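Local structure of mitochondrial dynamics protein MID49 (Mus musculus, 4WOY) at residues A[88-93]-A[202-207]; A[113-118]-A[127-132]. The protein recruits the fission mediator Drp1 (DNM1L) to the mitochondrial surface and regulates Drp1 GTPase activity; this chain is the nucleotidyltransferase-like cytoplasmic part of MID49. The protein carries 1 engineered substitution. All blocks are in the same frame, centred on the assembly; numbering follows the deposited sequence.

Contact 1 (A[88-93]-A[202-207]); sequences VDTVAA and SNLWLQ. Engineered in segment 88-93: Ala93 (natural residue Arg).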
loop_
_atom_site.group_PDB
_atom_site.type_symbol
_atom_site.label_atom_id
_atom_site.label_comp_id
_atom_site.label_asym_id
_atom_site.label_seq_id
_atom_site.Cartn_x
_atom_site.Cartn_y
_atom_site.Cartn_z
ATOM N N VAL A 88 7.682 1.028 18.461
ATOM C CA VAL A 88 8.870 0.411 19.010
ATOM C C VAL A 88 9.107 0.879 20.475
ATOM O O VAL A 88 9.867 0.268 21.221
ATOM C CB VAL A 88 10.078 0.730 18.106
ATOM C CG1 VAL A 88 10.623 2.141 18.384
ATOM C CG2 VAL A 88 11.159 -0.284 18.282
ATOM N N ASP A 89 8.426 1.943 20.886
ATOM C CA ASP A 89 8.552 2.488 22.236
ATOM C C ASP A 89 7.344 2.157 23.119
ATOM O O ASP A 89 7.313 2.496 24.301
ATOM C CB ASP A 89 8.735 4.009 22.182
ATOM C CG ASP A 89 10.054 4.434 21.530
ATOM O OD1 ASP A 89 11.083 3.726 21.636
ATOM O OD2 ASP A 89 10.055 5.499 20.884
ATOM N N THR A 90 6.353 1.475 22.557
ATOM C CA THR A 90 5.245 0.992 23.359
ATOM C C THR A 90 5.548 -0.418 23.892
ATOM O O THR A 90 6.591 -0.968 23.584
ATOM C CB THR A 90 3.936 0.984 22.560
ATOM O OG1 THR A 90 4.047 0.062 21.463
ATOM C CG2 THR A 90 3.663 2.343 22.007
ATOM N N VAL A 91 4.646 -0.978 24.703
ATOM C CA VAL A 91 4.840 -2.318 25.257
ATOM C C VAL A 91 4.761 -3.438 24.189
ATOM O O VAL A 91 5.440 -4.454 24.304
ATOM C CB VAL A 91 3.838 -2.579 26.393
ATOM C CG1 VAL A 91 4.216 -1.750 27.621
ATOM C CG2 VAL A 91 2.415 -2.292 25.942
ATOM N N ALA A 92 3.955 -3.246 23.149
ATOM C CA ALA A 92 4.151 -3.972 21.891
ATOM C C ALA A 92 5.363 -3.257 21.384
ATOM O O ALA A 92 5.364 -2.040 21.345
ATOM C CB ALA A 92 2.974 -3.836 20.938
ATOM N N ALA A 93 6.405 -3.951 21.009
ATOM C CA ALA A 93 7.627 -3.236 20.653
ATOM C C ALA A 93 7.779 -3.381 19.179
ATOM O O ALA A 93 8.687 -4.033 18.693
ATOM C CB ALA A 93 8.827 -3.791 21.411
ATOM N N SER A 202 -3.908 -4.195 17.995
ATOM C CA SER A 202 -4.882 -3.691 17.036
ATOM C C SER A 202 -5.351 -2.317 17.446
ATOM O O SER A 202 -5.959 -1.595 16.655
ATOM C CB SER A 202 -6.075 -4.651 16.895
ATOM O OG SER A 202 -5.888 -5.590 15.846
ATOM N N ASN A 203 -5.028 -1.925 18.668
ATOM C CA ASN A 203 -5.185 -0.525 19.015
ATOM C C ASN A 203 -4.159 0.334 18.245
ATOM O O ASN A 203 -4.437 1.468 17.888
ATOM C CB ASN A 203 -5.044 -0.339 20.529
ATOM C CG ASN A 203 -6.147 -1.051 21.308
ATOM O OD1 ASN A 203 -7.301 -1.101 20.874
ATOM N ND2 ASN A 203 -5.782 -1.636 22.450
ATOM N N LEU A 204 -3.001 -0.234 17.928
ATOM C CA LEU A 204 -1.986 0.502 17.186
ATOM C C LEU A 204 -2.332 0.691 15.701
ATOM O O LEU A 204 -3.049 -0.119 15.107
ATOM C CB LEU A 204 -0.626 -0.183 17.310
ATOM C CG LEU A 204 -0.120 -0.296 18.753
ATOM C CD1 LEU A 204 1.216 -0.980 18.801
ATOM C CD2 LEU A 204 -0.037 1.059 19.424
ATOM N N TRP A 205 -1.814 1.777 15.136
ATOM C CA TRP A 205 -1.940 2.115 13.719
ATOM C C TRP A 205 -0.765 1.530 12.936
ATOM O O TRP A 205 0.296 1.288 13.506
ATOM C CB TRP A 205 -1.987 3.639 13.543
ATOM C CG TRP A 205 -3.212 4.190 14.148
ATOM C CD1 TRP A 205 -3.560 4.171 15.469
ATOM C CD2 TRP A 205 -4.301 4.797 13.456
ATOM N NE1 TRP A 205 -4.800 4.728 15.640
ATOM C CE2 TRP A 205 -5.274 5.126 14.425
ATOM C CE3 TRP A 205 -4.543 5.101 12.112
ATOM C CZ2 TRP A 205 -6.465 5.743 14.090
ATOM C CZ3 TRP A 205 -5.720 5.708 11.785
ATOM C CH2 TRP A 205 -6.674 6.029 12.768
ATOM N N LEU A 206 -0.950 1.293 11.641
ATOM C CA LEU A 206 0.124 0.753 10.834
ATOM C C LEU A 206 0.831 1.893 10.061
ATOM O O LEU A 206 0.198 2.769 9.457
ATOM C CB LEU A 206 -0.438 -0.294 9.884
ATOM C CG LEU A 206 0.533 -1.096 9.040
ATOM C CD1 LEU A 206 1.202 -2.122 9.943
ATOM C CD2 LEU A 206 -0.205 -1.760 7.929
ATOM N N GLN A 207 2.151 1.898 10.086
ATOM C CA GLN A 207 2.874 2.916 9.349
ATOM C C GLN A 207 2.765 2.641 7.863
ATOM O O GLN A 207 2.975 1.521 7.403
ATOM C CB GLN A 207 4.345 2.956 9.740
ATOM C CG GLN A 207 5.129 3.987 8.958
ATOM C CD GLN A 207 6.609 3.963 9.280
ATOM O OE1 GLN A 207 7.274 2.926 9.151
ATOM N NE2 GLN A 207 7.131 5.098 9.731
#
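Leu204 touches Thr90 and Ala92 through one methyl group, CD1, which reaches the turn that follows the 3-10 segment ending at Asp89. The apolar part of the contact is the meeting of Leu204 CD1 with Ala92 CB at 4.0 Å. Leu204 CG lies beside its own backbone N (chi1 -60°) and the chain runs on extended from there, so that CD1 is carried out to the turn while the two backbones stay well apart, 8.9 Å between Ala92 CA and Leu204 CA. The other touch is between unlike atoms: Thr90 OG1 lies 4.0 Å from Leu204 CD1, the two side chains running antiparallel, side by side. That hydroxyl has a hydrogen-bond partner within its own loop, the carbonyl oxygen of Gly87. The contact lies at the surface of the MID51-like domain, where the hairpin loop between the antiparallel strands 82-86 and 97-102 meets, through a single leucine methyl, the lead-in to strand 205-208; that strand pairs antiparallel with 97-102 in the same mixed sheet, and Cys97 and Ala99 of 97-102 also pack on Leu204.

Contact 2 (A[113-118]-A[127-132]); sequences SPWDRF and RVLLEL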
loop_
_atom_site.group_PDB
_atom_site.type_symbol
_atom_site.label_atom_id
_atom_site.label_comp_id
_atom_site.label_asym_id
_atom_site.label_seq_id
_atom_site.Cartn_x
_atom_site.Cartn_y
_atom_site.Cartn_z
ATOM N N SER A 113 -13.596 15.812 22.190
ATOM C CA SER A 113 -13.334 15.447 20.804
ATOM C C SER A 113 -14.247 14.327 20.314
ATOM O O SER A 113 -14.449 13.340 21.021
ATOM C CB SER A 113 -11.888 15.014 20.627
ATOM O OG SER A 113 -11.734 14.410 19.353
ATOM N N PRO A 114 -14.776 14.464 19.085
ATOM C CA PRO A 114 -15.629 13.428 18.487
ATOM C C PRO A 114 -14.887 12.111 18.325
ATOM O O PRO A 114 -15.507 11.050 18.290
ATOM C CB PRO A 114 -16.010 14.030 17.114
ATOM C CG PRO A 114 -14.906 15.065 16.830
ATOM C CD PRO A 114 -14.593 15.627 18.178
ATOM N N TRP A 115 -13.565 12.165 18.259
ATOM C CA TRP A 115 -12.808 10.943 18.150
ATOM C C TRP A 115 -12.694 10.191 19.492
ATOM O O TRP A 115 -12.221 9.037 19.519
ATOM C CB TRP A 115 -11.414 11.242 17.597
ATOM C CG TRP A 115 -11.425 11.935 16.258
ATOM C CD1 TRP A 115 -10.970 13.203 15.984
ATOM C CD2 TRP A 115 -11.908 11.401 15.006
ATOM N NE1 TRP A 115 -11.142 13.484 14.643
ATOM C CE2 TRP A 115 -11.713 12.400 14.025
ATOM C CE3 TRP A 115 -12.503 10.186 14.628
ATOM C CZ2 TRP A 115 -12.092 12.215 12.686
ATOM C CZ3 TRP A 115 -12.865 10.002 13.293
ATOM C CH2 TRP A 115 -12.656 11.010 12.341
ATOM N N ASP A 116 -13.096 10.832 20.598
ATOM C CA ASP A 116 -12.932 10.210 21.925
ATOM C C ASP A 116 -13.709 8.884 22.072
ATOM O O ASP A 116 -13.284 8.006 22.827
ATOM C CB ASP A 116 -13.355 11.148 23.057
ATOM C CG ASP A 116 -12.385 12.287 23.276
ATOM O OD1 ASP A 116 -11.241 12.228 22.778
ATOM O OD2 ASP A 116 -12.773 13.244 23.972
ATOM N N ARG A 117 -14.808 8.715 21.335
ATOM C CA ARG A 117 -15.569 7.467 21.428
ATOM C C ARG A 117 -14.776 6.250 20.909
ATOM O O ARG A 117 -15.149 5.103 21.173
ATOM C CB ARG A 117 -16.882 7.572 20.681
ATOM C CG ARG A 117 -16.709 7.672 19.218
ATOM C CD ARG A 117 -18.048 7.594 18.530
ATOM N NE ARG A 117 -18.461 6.214 18.355
ATOM C CZ ARG A 117 -19.377 5.825 17.474
ATOM N NH1 ARG A 117 -19.979 6.721 16.691
ATOM N NH2 ARG A 117 -19.685 4.538 17.373
ATOM N N PHE A 118 -13.693 6.502 20.179
ATOM C CA PHE A 118 -12.826 5.434 19.702
ATOM C C PHE A 118 -11.623 5.238 20.602
ATOM O O PHE A 118 -10.670 4.542 20.242
ATOM C CB PHE A 118 -12.386 5.729 18.268
ATOM C CG PHE A 118 -13.534 6.024 17.367
ATOM C CD1 PHE A 118 -14.410 5.001 16.993
ATOM C CD2 PHE A 118 -13.792 7.330 16.952
ATOM C CE1 PHE A 118 -15.510 5.272 16.176
ATOM C CE2 PHE A 118 -14.889 7.609 16.139
ATOM C CZ PHE A 118 -15.758 6.570 15.755
ATOM N N ARG A 127 -8.448 -0.368 15.886
ATOM C CA ARG A 127 -9.337 -1.526 15.886
ATOM C C ARG A 127 -10.794 -1.139 16.045
ATOM O O ARG A 127 -11.649 -1.690 15.363
ATOM C CB ARG A 127 -8.978 -2.514 17.000
ATOM C CG ARG A 127 -10.073 -3.561 17.279
ATOM C CD ARG A 127 -9.682 -4.521 18.392
ATOM N NE ARG A 127 -9.416 -3.820 19.653
ATOM C CZ ARG A 127 -10.357 -3.441 20.521
ATOM N NH1 ARG A 127 -11.645 -3.698 20.277
ATOM N NH2 ARG A 127 -10.010 -2.812 21.641
ATOM N N VAL A 128 -11.083 -0.217 16.955
ATOM C CA VAL A 128 -12.454 0.230 17.171
ATOM C C VAL A 128 -12.945 1.039 15.962
ATOM O O VAL A 128 -14.086 0.879 15.499
ATOM C CB VAL A 128 -12.574 1.045 18.480
ATOM C CG1 VAL A 128 -13.997 1.581 18.666
ATOM C CG2 VAL A 128 -12.170 0.168 19.676
ATOM N N LEU A 129 -12.064 1.873 15.423
ATOM C CA LEU A 129 -12.360 2.576 14.187
ATOM C C LEU A 129 -12.667 1.602 13.056
ATOM O O LEU A 129 -13.623 1.793 12.323
ATOM C CB LEU A 129 -11.182 3.459 13.812
ATOM C CG LEU A 129 -11.382 4.780 14.546
ATOM C CD1 LEU A 129 -10.059 5.503 14.771
ATOM C CD2 LEU A 129 -12.382 5.629 13.721
ATOM N N LEU A 130 -11.865 0.542 12.962
ATOM C CA LEU A 130 -12.056 -0.509 11.982
ATOM C C LEU A 130 -13.420 -1.178 12.121
ATOM O O LEU A 130 -14.116 -1.355 11.119
ATOM C CB LEU A 130 -10.951 -1.549 12.098
ATOM C CG LEU A 130 -9.678 -1.247 11.321
ATOM C CD1 LEU A 130 -8.673 -2.346 11.572
ATOM C CD2 LEU A 130 -9.973 -1.112 9.829
ATOM N N GLU A 131 -13.815 -1.503 13.351
ATOM C CA GLU A 131 -15.129 -2.111 13.598
ATOM C C GLU A 131 -16.274 -1.225 13.065
ATOM O O GLU A 131 -17.223 -1.713 12.459
ATOM C CB GLU A 131 -15.359 -2.322 15.103
ATOM C CG GLU A 131 -14.373 -3.219 15.819
ATOM C CD GLU A 131 -14.631 -3.267 17.337
ATOM O OE1 GLU A 131 -15.209 -2.281 17.858
ATOM O OE2 GLU A 131 -14.227 -4.258 18.002
ATOM N N LEU A 132 -16.167 0.082 13.289
ATOM C CA LEU A 132 -17.206 1.007 12.872
ATOM C C LEU A 132 -17.341 1.057 11.359
ATOM O O LEU A 132 -18.425 0.979 10.833
ATOM C CB LEU A 132 -16.931 2.413 13.403
ATOM C CG LEU A 132 -18.009 3.432 13.000
ATOM C CD1 LEU A 132 -19.216 3.325 13.900
ATOM C CD2 LEU A 132 -17.446 4.835 12.966
#
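A short beta hairpin, strands 119-120 and 123-124, links the two halves of this contact within the nucleotidyltransferase-like part of MID49: the turn 113-118 leads into it, and helix 126-139 follows directly and folds back against the turn. Phe118 is the centre of the packing. Its CG lies beside the backbone N (chi1 -52°), which sends the ring toward the helix, where three side chains receive it, Val128 and Leu129 and, one turn on, Leu132. Leu129 lies over one face in a CH-pi contact, its CD2 3.7 Å from the centroid of the Phe118 ring and only 4° off the normal. Val128 CG1 comes in at the edge of the ring, 3.8 Å from Phe118 CD1, while Leu132 CD2 reaches Phe118 CZ at 3.7 Å. The opposite face of the ring is covered by Arg117 CG of the same turn, so the phenyl group is clasped between an arginine methylene and a leucine methyl. Trp115 adds a looser apolar touch, CZ3 to Leu129 CD2 at 4.4 Å; its indole NE1 bonds to the carbonyl oxygen of Glu76, and its ring meets Phe48 edge-to-face. Within the loop, Ser113 OG accepts from Trp115 N at 3.1 Å, an ST turn, and Asp116 OD2 takes the Ser113 N-H from above its carboxylate plane. Asp116 OD1 also forms a salt bridge with Arg102. On the exposed side of the contact the arginine chain bends at its third torsion (chi3 -83°), which lays the guanidinium group beside the ring, one face toward Phe118 CZ, and leaves Arg117 NH2 3.7 Å from Leu132 CD1.

Overall arrangement
The two contacts lie about 17 Å apart between centres, on the same side of the chain's centre, and contact 2 falls within the sequence that contact 1 spans. Contact 1 is a small surface touch, one leucine methyl against a loop. Contact 2 is larger and partly buried, with an aromatic ring at its heart and polar groups mostly shaping its turn or lying toward its solvent side. Segment 202-207 and helix 126-139 meet directly: Trp205 CZ2 packs on Leu129 CD1 at 3.7 Å, and Asn203 OD1 probably accepts a hydrogen bond from Arg127 NH2. The helix that receives Phe118 is thereby also joined to the lead-in and start of strand 205-208.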